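Local coordinates for protein porin (Acinetobacter baumannii AB307-0294, PDB 5DL7) that probably forms a channel through the outer membrane as an OprD-family beta-barrel porin, with a putative role in vanillate trafficking, at residues N29-R34 / R47-G52; S91-V96 / P138-P143; T279-Y284 / R323-F328. All blocks are in the same frame, centred on the assembly; numbering follows the deposited sequence.

Contact 1: residues N29-R34 / R47-G52; sequences NFYFDR and RDWAQG. With C8E ((hydroxyethyloxy)tri(ethyloxy)octane), chain K.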
loop_
_atom_site.group_PDB
_atom_site.type_symbol
_atom_site.label_atom_id
_atom_site.label_comp_id
_atom_site.label_asym_id
_atom_site.label_seq_id
_atom_site.Cartn_x
_atom_site.Cartn_y
_atom_site.Cartn_z
ATOM N N ASN A 29 -5.493 7.976 -15.218
ATOM C CA ASN A 29 -5.609 9.395 -15.013
ATOM C C ASN A 29 -5.947 9.530 -13.492
ATOM O O ASN A 29 -6.852 8.799 -13.040
ATOM C CB ASN A 29 -6.754 9.880 -15.803
ATOM C CG ASN A 29 -6.836 11.381 -15.777
ATOM O OD1 ASN A 29 -7.283 11.958 -14.849
ATOM N ND2 ASN A 29 -6.288 12.011 -16.759
ATOM N N PHE A 30 -5.143 10.262 -12.778
ATOM C CA PHE A 30 -5.195 10.342 -11.280
ATOM C C PHE A 30 -5.170 11.842 -10.877
ATOM O O PHE A 30 -4.226 12.524 -11.139
ATOM C CB PHE A 30 -4.020 9.600 -10.796
ATOM C CG PHE A 30 -4.047 9.178 -9.342
ATOM C CD1 PHE A 30 -4.643 9.954 -8.296
ATOM C CD2 PHE A 30 -3.309 8.034 -8.932
ATOM C CE1 PHE A 30 -4.678 9.542 -6.959
ATOM C CE2 PHE A 30 -3.342 7.592 -7.577
ATOM C CZ PHE A 30 -4.020 8.341 -6.590
ATOM N N TYR A 31 -6.193 12.276 -10.191
ATOM C CA TYR A 31 -6.175 13.598 -9.552
ATOM C C TYR A 31 -6.127 13.409 -8.041
ATOM O O TYR A 31 -6.892 12.553 -7.515
ATOM C CB TYR A 31 -7.517 14.297 -9.869
ATOM C CG TYR A 31 -7.681 15.633 -9.190
ATOM C CD1 TYR A 31 -6.781 16.681 -9.471
ATOM C CD2 TYR A 31 -8.614 15.834 -8.176
ATOM C CE1 TYR A 31 -6.911 17.923 -8.850
ATOM C CE2 TYR A 31 -8.723 17.072 -7.520
ATOM C CZ TYR A 31 -7.869 18.109 -7.902
ATOM O OH TYR A 31 -7.968 19.317 -7.277
ATOM N N PHE A 32 -5.247 14.136 -7.388
ATOM C CA PHE A 32 -5.008 13.982 -5.931
ATOM C C PHE A 32 -5.054 15.381 -5.342
ATOM O O PHE A 32 -4.400 16.265 -5.837
ATOM C CB PHE A 32 -3.615 13.399 -5.696
ATOM C CG PHE A 32 -3.231 13.211 -4.234
ATOM C CD1 PHE A 32 -2.809 14.302 -3.463
ATOM C CD2 PHE A 32 -3.268 11.944 -3.641
ATOM C CE1 PHE A 32 -2.472 14.159 -2.140
ATOM C CE2 PHE A 32 -2.907 11.781 -2.292
ATOM C CZ PHE A 32 -2.541 12.899 -1.547
ATOM N N ASP A 33 -5.923 15.546 -4.359
ATOM C CA ASP A 33 -5.999 16.890 -3.681
ATOM C C ASP A 33 -6.126 16.612 -2.206
ATOM O O ASP A 33 -7.247 16.296 -1.749
ATOM C CB ASP A 33 -7.260 17.556 -4.165
ATOM C CG ASP A 33 -7.543 18.963 -3.414
ATOM O OD1 ASP A 33 -6.503 19.633 -3.125
ATOM O OD2 ASP A 33 -8.783 19.297 -3.150
ATOM N N ARG A 34 -5.114 16.913 -1.411
ATOM C CA ARG A 34 -5.232 16.824 0.041
ATOM C C ARG A 34 -5.239 18.358 0.494
ATOM O O ARG A 34 -4.244 19.021 0.554
ATOM C CB ARG A 34 -4.080 16.077 0.611
ATOM C CG ARG A 34 -4.021 16.014 2.135
ATOM C CD ARG A 34 -2.889 15.270 2.709
ATOM N NE ARG A 34 -3.068 13.810 2.430
ATOM C CZ ARG A 34 -2.122 12.911 2.370
ATOM N NH1 ARG A 34 -0.885 13.162 2.719
ATOM N NH2 ARG A 34 -2.425 11.600 2.245
ATOM N N ARG A 47 -1.291 18.669 -4.075
ATOM C CA ARG A 47 -2.215 18.496 -5.210
ATOM C C ARG A 47 -1.415 18.199 -6.455
ATOM O O ARG A 47 -0.346 18.765 -6.623
ATOM C CB ARG A 47 -2.995 19.772 -5.510
ATOM C CG ARG A 47 -4.142 19.740 -6.492
ATOM C CD ARG A 47 -4.894 21.095 -6.582
ATOM N NE ARG A 47 -5.574 21.304 -5.350
ATOM C CZ ARG A 47 -6.300 22.415 -4.989
ATOM N NH1 ARG A 47 -6.291 23.456 -5.762
ATOM N NH2 ARG A 47 -6.873 22.497 -3.823
ATOM N N ASP A 48 -1.970 17.323 -7.294
ATOM C CA ASP A 48 -1.391 17.123 -8.651
ATOM C C ASP A 48 -2.473 16.421 -9.489
ATOM O O ASP A 48 -3.437 15.851 -9.008
ATOM C CB ASP A 48 -0.128 16.234 -8.663
ATOM C CG ASP A 48 1.144 16.898 -8.340
ATOM O OD1 ASP A 48 1.592 17.851 -9.014
ATOM O OD2 ASP A 48 1.839 16.453 -7.271
ATOM N N TRP A 49 -2.284 16.540 -10.814
ATOM C CA TRP A 49 -3.156 15.882 -11.732
ATOM C C TRP A 49 -2.215 15.283 -12.813
ATOM O O TRP A 49 -1.418 15.995 -13.458
ATOM C CB TRP A 49 -4.113 16.799 -12.362
ATOM C CG TRP A 49 -5.155 16.140 -13.216
ATOM C CD1 TRP A 49 -5.552 14.803 -13.222
ATOM C CD2 TRP A 49 -5.884 16.765 -14.279
ATOM N NE1 TRP A 49 -6.502 14.596 -14.164
ATOM C CE2 TRP A 49 -6.677 15.755 -14.878
ATOM C CE3 TRP A 49 -5.879 18.065 -14.836
ATOM C CZ2 TRP A 49 -7.565 16.021 -15.934
ATOM C CZ3 TRP A 49 -6.637 18.317 -15.938
ATOM C CH2 TRP A 49 -7.476 17.300 -16.506
ATOM N N ALA A 50 -2.246 13.944 -12.907
ATOM C CA ALA A 50 -1.306 13.243 -13.762
ATOM C C ALA A 50 -1.904 12.106 -14.519
ATOM O O ALA A 50 -2.951 11.568 -14.205
ATOM C CB ALA A 50 -0.127 12.645 -12.930
ATOM N N GLN A 51 -1.235 11.780 -15.657
ATOM C CA GLN A 51 -1.641 10.620 -16.447
ATOM C C GLN A 51 -0.508 9.685 -16.680
ATOM O O GLN A 51 0.642 10.134 -16.897
ATOM C CB GLN A 51 -2.108 11.191 -17.854
ATOM C CG GLN A 51 -2.527 10.094 -18.789
ATOM C CD GLN A 51 -3.866 10.472 -19.225
ATOM O OE1 GLN A 51 -4.084 11.617 -19.757
ATOM N NE2 GLN A 51 -4.788 9.643 -18.877
ATOM N N GLY A 52 -0.775 8.400 -16.717
ATOM C CA GLY A 52 0.271 7.429 -16.825
ATOM C C GLY A 52 -0.079 6.221 -17.680
ATOM O O GLY A 52 -1.229 5.913 -17.903
HETATM O O12 C8E K . -7.076 20.886 -11.584
HETATM C C13 C8E K . -7.718 20.124 -12.580
HETATM C C14 C8E K . -8.284 18.850 -11.975
HETATM O O15 C8E K . -9.148 18.169 -12.891
HETATM C C16 C8E K . -9.925 17.089 -12.316
HETATM C C17 C8E K . -9.873 16.016 -13.370
HETATM O O18 C8E K . -10.661 14.858 -13.100
HETATM C C19 C8E K . -9.992 13.663 -13.540
HETATM C C20 C8E K . -10.575 12.370 -12.979
HETATM O O21 C8E K . -9.511 11.367 -12.730
#
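Tyr31 turns the edge of its ring toward the face of the Trp49 five-membered ring, an offset edge-to-face pair with planes at 84° and centroids 5.9 Å apart. The two residues form a non-hydrogen-bonded pair of the antiparallel hairpin built from strands 22-36 and 46-58. Beyond them, Trp49 NE1 donates to Asn29 OD1 at 2.8 Å; the acceptor lies near the indole plane, whereas the amide is turned steeply against the ring. The same OD1 accepts a 3.1 Å bond from O21 of the detergent C8E (chain K), whose ether chain runs over one face of Trp49 (CZ2 to C17 of this C8E, 3.4 Å) and one face of Tyr31. At the other end Arg47, bent at chi3 (-68°), brings NE to 2.9 Å and NH2 to 3.0 Å from Asp33 OD1. This salt bridge is side-on to a single oxygen, and both nitrogens come from the same side of the carboxylate plane. Phe30 and Phe32 lie on the opposite face with Asp48 and Ala50; Phe30 touches Leu93 and Phe32 touches Ser91 of the inward loop. Bonds such as Phe30 N to Ala50 O, 2.9 Å, join the backbones. An aromatic, detergent-coated face ending in an ion pair is consistent with the lipid-facing wall of a barrel near a membrane interface.

Contact 2: residues S91-V96 / P138-P143; sequences SGLLPV and PARLFP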
loop_
_atom_site.group_PDB
_atom_site.type_symbol
_atom_site.label_atom_id
_atom_site.label_comp_id
_atom_site.label_asym_id
_atom_site.label_seq_id
_atom_site.Cartn_x
_atom_site.Cartn_y
_atom_site.Cartn_z
ATOM N N SER A 91 2.282 15.746 -4.004
ATOM C CA SER A 91 1.328 14.605 -3.836
ATOM C C SER A 91 1.918 13.253 -3.844
ATOM O O SER A 91 1.287 12.252 -3.389
ATOM C CB SER A 91 0.310 14.741 -4.987
ATOM O OG SER A 91 0.830 14.318 -6.235
ATOM N N GLY A 92 3.035 13.092 -4.526
ATOM C CA GLY A 92 3.538 11.818 -4.872
ATOM C C GLY A 92 3.225 11.212 -6.261
ATOM O O GLY A 92 3.634 10.130 -6.592
ATOM N N LEU A 93 2.410 11.901 -7.036
ATOM C CA LEU A 93 2.079 11.466 -8.343
ATOM C C LEU A 93 3.227 11.771 -9.338
ATOM O O LEU A 93 3.248 11.276 -10.415
ATOM C CB LEU A 93 0.791 12.182 -8.904
ATOM C CG LEU A 93 -0.518 11.823 -8.168
ATOM C CD1 LEU A 93 -1.677 12.450 -8.879
ATOM C CD2 LEU A 93 -0.736 10.305 -8.124
ATOM N N LEU A 94 3.983 12.850 -9.037
ATOM C CA LEU A 94 5.001 13.360 -9.994
ATOM C C LEU A 94 6.316 13.688 -9.162
ATOM O O LEU A 94 6.216 14.096 -7.946
ATOM C CB LEU A 94 4.548 14.663 -10.598
ATOM C CG LEU A 94 3.332 14.565 -11.568
ATOM C CD1 LEU A 94 2.730 15.943 -11.782
ATOM C CD2 LEU A 94 3.788 13.976 -12.882
ATOM N N PRO A 95 7.452 13.537 -9.805
ATOM C CA PRO A 95 8.731 14.019 -9.169
ATOM C C PRO A 95 8.668 15.496 -8.920
ATOM O O PRO A 95 8.101 16.318 -9.725
ATOM C CB PRO A 95 9.808 13.588 -10.125
ATOM C CG PRO A 95 9.121 12.636 -11.125
ATOM C CD PRO A 95 7.702 13.139 -11.196
ATOM N N VAL A 96 9.134 15.860 -7.707
ATOM C CA VAL A 96 9.130 17.311 -7.367
ATOM C C VAL A 96 10.576 17.742 -7.043
ATOM O O VAL A 96 11.225 17.049 -6.266
ATOM C CB VAL A 96 8.236 17.542 -6.130
ATOM C CG1 VAL A 96 8.302 18.934 -5.674
ATOM C CG2 VAL A 96 6.725 17.319 -6.529
ATOM N N PRO A 138 1.056 0.830 -4.063
ATOM C CA PRO A 138 0.342 1.025 -5.206
ATOM C C PRO A 138 -0.472 2.401 -5.171
ATOM O O PRO A 138 -1.229 2.594 -6.134
ATOM C CB PRO A 138 -0.703 -0.181 -5.159
ATOM C CG PRO A 138 -1.041 -0.038 -3.757
ATOM C CD PRO A 138 0.241 0.191 -2.949
ATOM N N ALA A 139 -0.246 3.215 -4.203
ATOM C CA ALA A 139 -1.235 4.286 -3.876
ATOM C C ALA A 139 -0.970 5.582 -4.625
ATOM O O ALA A 139 -1.792 6.489 -4.550
ATOM C CB ALA A 139 -1.134 4.508 -2.416
ATOM N N ARG A 140 0.025 5.622 -5.552
ATOM C CA ARG A 140 0.245 6.787 -6.413
ATOM C C ARG A 140 0.178 6.390 -7.857
ATOM O O ARG A 140 -0.590 5.457 -8.213
ATOM C CB ARG A 140 1.409 7.699 -5.903
ATOM C CG ARG A 140 1.263 8.285 -4.543
ATOM C CD ARG A 140 0.158 9.328 -4.411
ATOM N NE ARG A 140 0.142 9.800 -3.036
ATOM C CZ ARG A 140 -0.392 9.229 -1.984
ATOM N NH1 ARG A 140 -1.045 8.064 -2.059
ATOM N NH2 ARG A 140 -0.203 9.710 -0.755
ATOM N N LEU A 141 0.909 7.010 -8.775
ATOM C CA LEU A 141 0.706 6.765 -10.124
ATOM C C LEU A 141 1.271 5.426 -10.534
ATOM O O LEU A 141 0.728 4.766 -11.379
ATOM C CB LEU A 141 1.296 7.901 -10.963
ATOM C CG LEU A 141 0.988 7.870 -12.433
ATOM C CD1 LEU A 141 -0.534 8.161 -12.637
ATOM C CD2 LEU A 141 1.785 8.920 -13.266
ATOM N N PHE A 142 2.475 5.118 -10.092
ATOM C CA PHE A 142 3.237 3.919 -10.439
ATOM C C PHE A 142 3.609 3.192 -9.196
ATOM O O PHE A 142 3.836 3.771 -8.159
ATOM C CB PHE A 142 4.560 4.376 -11.157
ATOM C CG PHE A 142 4.326 5.133 -12.379
ATOM C CD1 PHE A 142 3.474 4.665 -13.396
ATOM C CD2 PHE A 142 5.020 6.286 -12.725
ATOM C CE1 PHE A 142 3.218 5.346 -14.584
ATOM C CE2 PHE A 142 4.739 6.929 -13.907
ATOM C CZ PHE A 142 3.889 6.442 -14.867
ATOM N N PRO A 143 3.866 1.882 -9.296
ATOM C CA PRO A 143 4.263 1.084 -8.131
ATOM C C PRO A 143 5.685 1.413 -7.689
ATOM O O PRO A 143 6.515 1.646 -8.521
ATOM C CB PRO A 143 4.275 -0.379 -8.702
ATOM C CG PRO A 143 4.322 -0.300 -10.124
ATOM C CD PRO A 143 3.666 1.059 -10.500
HETATM O O HOH W 1 1.508 12.000 -0.044
HETATM O O HOH W 2 3.702 8.022 -8.433
#
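Two successive bends, chi1 -60° and chi2 -68°, fold Arg140 along the backbone of Ser91 and Gly92 before the chain straightens at chi3 and delivers NE to a carbonyl. The meeting joins two loops inside the porin barrel: loop 91-96 lies between strands 66-79 and 105-117, and loop 138-143 lies between strands 134-135 and 145-147. Neither segment is helix or strand, and all five touching residues are buried. Arg140 NE donates to Ser91 O at 2.7 Å with an N-H...O angle of 153°; the oxygen lies close to the guanidinium plane, and the donor approaches nearly along the C=O axis. The rest of the group is held by its own loop and by solvent. Arg140 NH1 bonds to Ala139 O at 3.0 Å, coming from above that carbonyl's plane, while NH2 donates to a water that makes a weak second bond to Ser91 O. Three such bonds, all near the guanidinium plane, would restrict its rotation.

Gly92 passes close beside the arginine chain, Gly92 O lying 3.4 Å from Arg140 CB. On the next residue, Leu93 CD2 reaches across to Leu141 N at 3.7 Å and also meets Arg140 CD, the leucine and arginine side chains crossing at about a right angle. The 91-96 loop is itself shaped by an ST turn, in which Leu93 N donates to Ser91 OG at 3.0 Å; that hydroxyl also bonds Asp48 of the barrel wall. Arg28 of strand 22-36 donates to the carbonyls of Arg140 and Leu141, tying the second loop to the wall as well. A water completes the junction, donating to Gly92 O at 2.8 Å and accepting from Leu141 N at 3.0 Å.

Contact 3: residues T279-Y284 / R323-F328; sequences TVSLGY and RYEYDF. With C8E ((hydroxyethyloxy)tri(ethyloxy)octane), chain F; C8E ((hydroxyethyloxy)tri(ethyloxy)octane), chain I; C8E ((hydroxyethyloxy)tri(ethyloxy)octane), chain H.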
loop_
_atom_site.group_PDB
_atom_site.type_symbol
_atom_site.label_atom_id
_atom_site.label_comp_id
_atom_site.label_asym_id
_atom_site.label_seq_id
_atom_site.Cartn_x
_atom_site.Cartn_y
_atom_site.Cartn_z
ATOM N N THR A 279 -21.617 -5.762 3.425
ATOM C CA THR A 279 -20.620 -6.118 4.401
ATOM C C THR A 279 -20.607 -5.009 5.479
ATOM O O THR A 279 -20.274 -3.890 5.174
ATOM C CB THR A 279 -19.216 -6.434 3.821
ATOM O OG1 THR A 279 -19.312 -7.244 2.624
ATOM C CG2 THR A 279 -18.318 -6.972 4.793
ATOM N N VAL A 280 -20.724 -5.441 6.734
ATOM C CA VAL A 280 -20.513 -4.522 7.860
ATOM C C VAL A 280 -19.337 -4.987 8.619
ATOM O O VAL A 280 -19.300 -6.155 9.081
ATOM C CB VAL A 280 -21.750 -4.327 8.773
ATOM C CG1 VAL A 280 -21.399 -3.410 9.968
ATOM C CG2 VAL A 280 -22.851 -3.703 8.002
ATOM N N SER A 281 -18.378 -4.091 8.937
ATOM C CA SER A 281 -17.204 -4.576 9.635
ATOM C C SER A 281 -16.809 -3.671 10.821
ATOM O O SER A 281 -17.155 -2.448 10.830
ATOM C CB SER A 281 -15.980 -4.637 8.745
ATOM O OG SER A 281 -16.236 -5.409 7.531
ATOM N N LEU A 282 -16.108 -4.199 11.737
ATOM C CA LEU A 282 -15.552 -3.424 12.824
ATOM C C LEU A 282 -14.090 -3.707 12.838
ATOM O O LEU A 282 -13.590 -4.828 12.673
ATOM C CB LEU A 282 -16.211 -3.809 14.186
ATOM C CG LEU A 282 -17.704 -3.637 14.330
ATOM C CD1 LEU A 282 -18.093 -4.300 15.627
ATOM C CD2 LEU A 282 -18.023 -2.116 14.361
ATOM N N GLY A 283 -13.295 -2.650 13.141
ATOM C CA GLY A 283 -11.865 -2.692 13.147
ATOM C C GLY A 283 -11.280 -2.190 14.485
ATOM O O GLY A 283 -11.877 -1.348 15.226
ATOM N N TYR A 284 -10.154 -2.733 14.923
ATOM C CA TYR A 284 -9.430 -2.324 16.093
ATOM C C TYR A 284 -7.956 -2.402 15.823
ATOM O O TYR A 284 -7.484 -3.375 15.177
ATOM C CB TYR A 284 -9.739 -3.173 17.338
ATOM C CG TYR A 284 -9.093 -2.653 18.550
ATOM C CD1 TYR A 284 -9.507 -1.444 19.096
ATOM C CD2 TYR A 284 -8.056 -3.239 19.033
ATOM C CE1 TYR A 284 -8.925 -0.915 20.274
ATOM C CE2 TYR A 284 -7.479 -2.756 20.238
ATOM C CZ TYR A 284 -7.867 -1.548 20.755
ATOM O OH TYR A 284 -7.253 -1.045 21.971
ATOM N N ARG A 323 -17.030 0.056 9.189
ATOM C CA ARG A 323 -17.031 0.097 7.750
ATOM C C ARG A 323 -18.241 -0.535 7.227
ATOM O O ARG A 323 -18.716 -1.528 7.758
ATOM C CB ARG A 323 -15.817 -0.717 7.283
ATOM C CG ARG A 323 -15.604 -0.724 5.835
ATOM C CD ARG A 323 -14.494 -1.782 5.583
ATOM N NE ARG A 323 -14.350 -2.071 4.091
ATOM C CZ ARG A 323 -13.239 -1.796 3.330
ATOM N NH1 ARG A 323 -12.113 -1.275 3.860
ATOM N NH2 ARG A 323 -13.219 -2.081 2.045
ATOM N N TYR A 324 -18.759 0.043 6.170
ATOM C CA TYR A 324 -19.934 -0.454 5.431
ATOM C C TYR A 324 -19.632 -0.483 3.977
ATOM O O TYR A 324 -19.111 0.430 3.428
ATOM C CB TYR A 324 -21.189 0.416 5.667
ATOM C CG TYR A 324 -22.321 -0.073 4.790
ATOM C CD1 TYR A 324 -22.983 -1.262 4.995
ATOM C CD2 TYR A 324 -22.650 0.586 3.628
ATOM C CE1 TYR A 324 -23.994 -1.727 4.120
ATOM C CE2 TYR A 324 -23.609 0.134 2.776
ATOM C CZ TYR A 324 -24.300 -1.021 3.028
ATOM O OH TYR A 324 -25.248 -1.392 2.063
ATOM N N GLU A 325 -19.931 -1.598 3.322
ATOM C CA GLU A 325 -19.781 -1.718 1.873
ATOM C C GLU A 325 -20.983 -2.471 1.244
ATOM O O GLU A 325 -21.533 -3.357 1.845
ATOM C CB GLU A 325 -18.424 -2.372 1.344
ATOM C CG GLU A 325 -18.062 -3.508 2.002
ATOM C CD GLU A 325 -16.458 -3.617 2.235
ATOM O OE1 GLU A 325 -15.711 -3.432 1.218
ATOM O OE2 GLU A 325 -16.106 -4.115 3.376
ATOM N N TYR A 326 -21.166 -2.088 0.021
ATOM C CA TYR A 326 -22.193 -2.781 -0.859
ATOM C C TYR A 326 -21.622 -2.992 -2.224
ATOM O O TYR A 326 -20.953 -2.130 -2.861
ATOM C CB TYR A 326 -23.508 -1.921 -0.927
ATOM C CG TYR A 326 -24.613 -2.727 -1.582
ATOM C CD1 TYR A 326 -25.214 -3.747 -0.847
ATOM C CD2 TYR A 326 -25.074 -2.419 -2.832
ATOM C CE1 TYR A 326 -26.236 -4.499 -1.438
ATOM C CE2 TYR A 326 -26.144 -3.111 -3.428
ATOM C CZ TYR A 326 -26.667 -4.176 -2.701
ATOM O OH TYR A 326 -27.743 -4.965 -3.167
ATOM N N ASP A 327 -21.809 -4.222 -2.681
ATOM C CA ASP A 327 -21.541 -4.582 -4.070
ATOM C C ASP A 327 -22.859 -4.655 -4.832
ATOM O O ASP A 327 -23.757 -5.417 -4.544
ATOM C CB ASP A 327 -20.832 -5.927 -4.082
ATOM C CG ASP A 327 -20.557 -6.445 -5.448
ATOM O OD1 ASP A 327 -21.041 -6.065 -6.539
ATOM O OD2 ASP A 327 -19.711 -7.422 -5.389
ATOM N N PHE A 328 -22.910 -3.827 -5.829
ATOM C CA PHE A 328 -24.140 -3.626 -6.606
ATOM C C PHE A 328 -24.372 -4.610 -7.787
ATOM O O PHE A 328 -25.235 -4.392 -8.685
ATOM C CB PHE A 328 -24.164 -2.199 -7.195
ATOM C CG PHE A 328 -24.412 -1.087 -6.264
ATOM C CD1 PHE A 328 -23.359 -0.522 -5.562
ATOM C CD2 PHE A 328 -25.721 -0.653 -5.942
ATOM C CE1 PHE A 328 -23.568 0.520 -4.696
ATOM C CE2 PHE A 328 -25.886 0.461 -5.010
ATOM C CZ PHE A 328 -24.832 1.025 -4.435
HETATM C C1 C8E F . -25.789 5.339 -8.572
HETATM C C2 C8E F . -25.910 4.893 -7.115
HETATM C C3 C8E F . -24.737 5.328 -6.198
HETATM C C4 C8E F . -25.091 4.917 -4.763
HETATM C C5 C8E F . -24.088 5.219 -3.677
HETATM C C6 C8E F . -24.618 5.179 -2.286
HETATM C C7 C8E F . -24.833 3.792 -1.870
HETATM C C8 C8E F . -25.191 3.763 -0.480
HETATM O O9 C8E F . -25.350 2.385 -0.714
HETATM C C10 C8E F . -25.900 1.269 -0.040
HETATM C C11 C8E F . -26.806 0.800 -1.107
HETATM O O12 C8E F . -27.555 -0.434 -0.957
HETATM C C13 C8E F . -29.015 -0.363 -0.723
HETATM C C14 C8E F . -29.767 -1.606 -1.220
HETATM O O15 C8E F . -30.485 -2.388 -0.196
HETATM C C16 C8E F . -30.830 -3.730 -0.614
HETATM C C17 C8E F . -31.345 -4.622 0.549
HETATM O O18 C8E F . -30.612 -5.757 1.080
HETATM C C19 C8E F . -30.254 -6.848 0.170
HETATM C C20 C8E F . -29.629 -6.329 -1.148
HETATM O O21 C8E F . -28.620 -7.025 -1.881
HETATM C C1 C8E I . -30.593 0.049 12.936
HETATM C C2 C8E I . -29.343 0.365 12.154
HETATM C C3 C8E I . -29.324 1.853 11.835
HETATM C C4 C8E I . -27.979 2.311 11.290
HETATM C C5 C8E I . -28.114 2.741 9.841
HETATM C C6 C8E I . -26.921 2.744 8.983
HETATM C C7 C8E I . -27.208 2.174 7.640
HETATM C C8 C8E I . -25.957 2.125 6.776
HETATM O O9 C8E I . -26.117 0.899 6.028
HETATM C C10 C8E I . -27.039 1.118 4.969
HETATM C C11 C8E I . -27.536 -0.183 4.518
HETATM O O12 C8E I . -28.616 -0.202 3.522
HETATM C C13 C8E I . -29.150 -1.579 3.807
HETATM C C14 C8E I . -30.260 -2.273 3.017
HETATM O O15 C8E I . -31.063 -3.202 3.901
HETATM C C1 C8E H . -19.176 5.558 8.192
HETATM C C2 C8E H . -19.394 4.164 8.593
HETATM C C3 C8E H . -20.844 3.865 8.528
HETATM C C4 C8E H . -21.132 2.588 9.246
HETATM C C5 C8E H . -22.426 1.913 8.980
HETATM C C6 C8E H . -23.143 1.174 10.094
HETATM C C7 C8E H . -23.932 -0.039 9.575
HETATM C C8 C8E H . -25.095 -0.645 10.418
HETATM O O9 C8E H . -25.643 -1.719 9.600
HETATM C C10 C8E H . -26.820 -2.465 9.945
HETATM C C11 C8E H . -27.561 -2.919 8.666
HETATM O O12 C8E H . -26.661 -3.252 7.567
HETATM C C13 C8E H . -27.257 -3.798 6.375
HETATM C C14 C8E H . -27.677 -5.258 6.571
HETATM O O15 C8E H . -28.286 -5.760 5.389
HETATM C C16 C8E H . -29.610 -6.358 5.567
HETATM O O HOH W 3 -17.331 -3.785 5.616
#
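Strands 278-288 and 318-327 are antiparallel neighbours in the barrel wall, and here their short segments run at 158° with axes 4.9 Å apart. Thr279 with Glu325 and Ser281 with Arg323 are hydrogen-bonded pairs, with Ser281 N to Arg323 O at 2.8 Å; Val280 with Tyr324 is the non-hydrogen-bonded pair between them. On the polar face, Glu325 CG sits between its backbone N and carbonyl carbon (chi1 46°), lying alongside Thr279 with CG 3.6 Å from Thr279 CB. Within the same strand, the extended Arg323 grips the Glu325 carboxylate side-on, NE to Glu325 OE2 at 2.8 Å and NH2 to Glu325 OE1 at 3.0 Å, both from above the carboxylate plane. A water bonds Ser281 OG at 2.7 Å and also lies close to Glu325 OE2.

On the other face, Val280 CG2 meets the edge of the Tyr324 ring at CD1, 3.9 Å away. O9 of C8E (chain I) rests 3.8 Å above the centre of that ring, and the chain F detergent covers a face of Tyr326. The hydroxyl of Tyr324 bonds His278. Charged residues on one face and detergent-covered aromatic and aliphatic groups on the other are typical of a membrane beta-barrel wall.

Contacts 1 and 2 adjoin, their centres 9 Å apart: the inward face of the 29-34/47-52 hairpin packs against the loop 91-96. Asp48 OD2 and Ser91 OG, 2.6 Å apart, probably share a hydrogen bond, and Leu93 CD1 packs 3.4 Å from Phe30 O. Asp48 also pairs with Arg102, a residue of a calcium site, so this junction borders metal-binding loop structure. Contact 3 is a separate part of the wall: its centre lies 27 Å from that of contact 1 and 28 Å from that of contact 2, and the nearest atoms are about 16 and 13 Å away. Contacts 1 and 3 both carry detergent, whereas contact 2 belongs to the barrel interior.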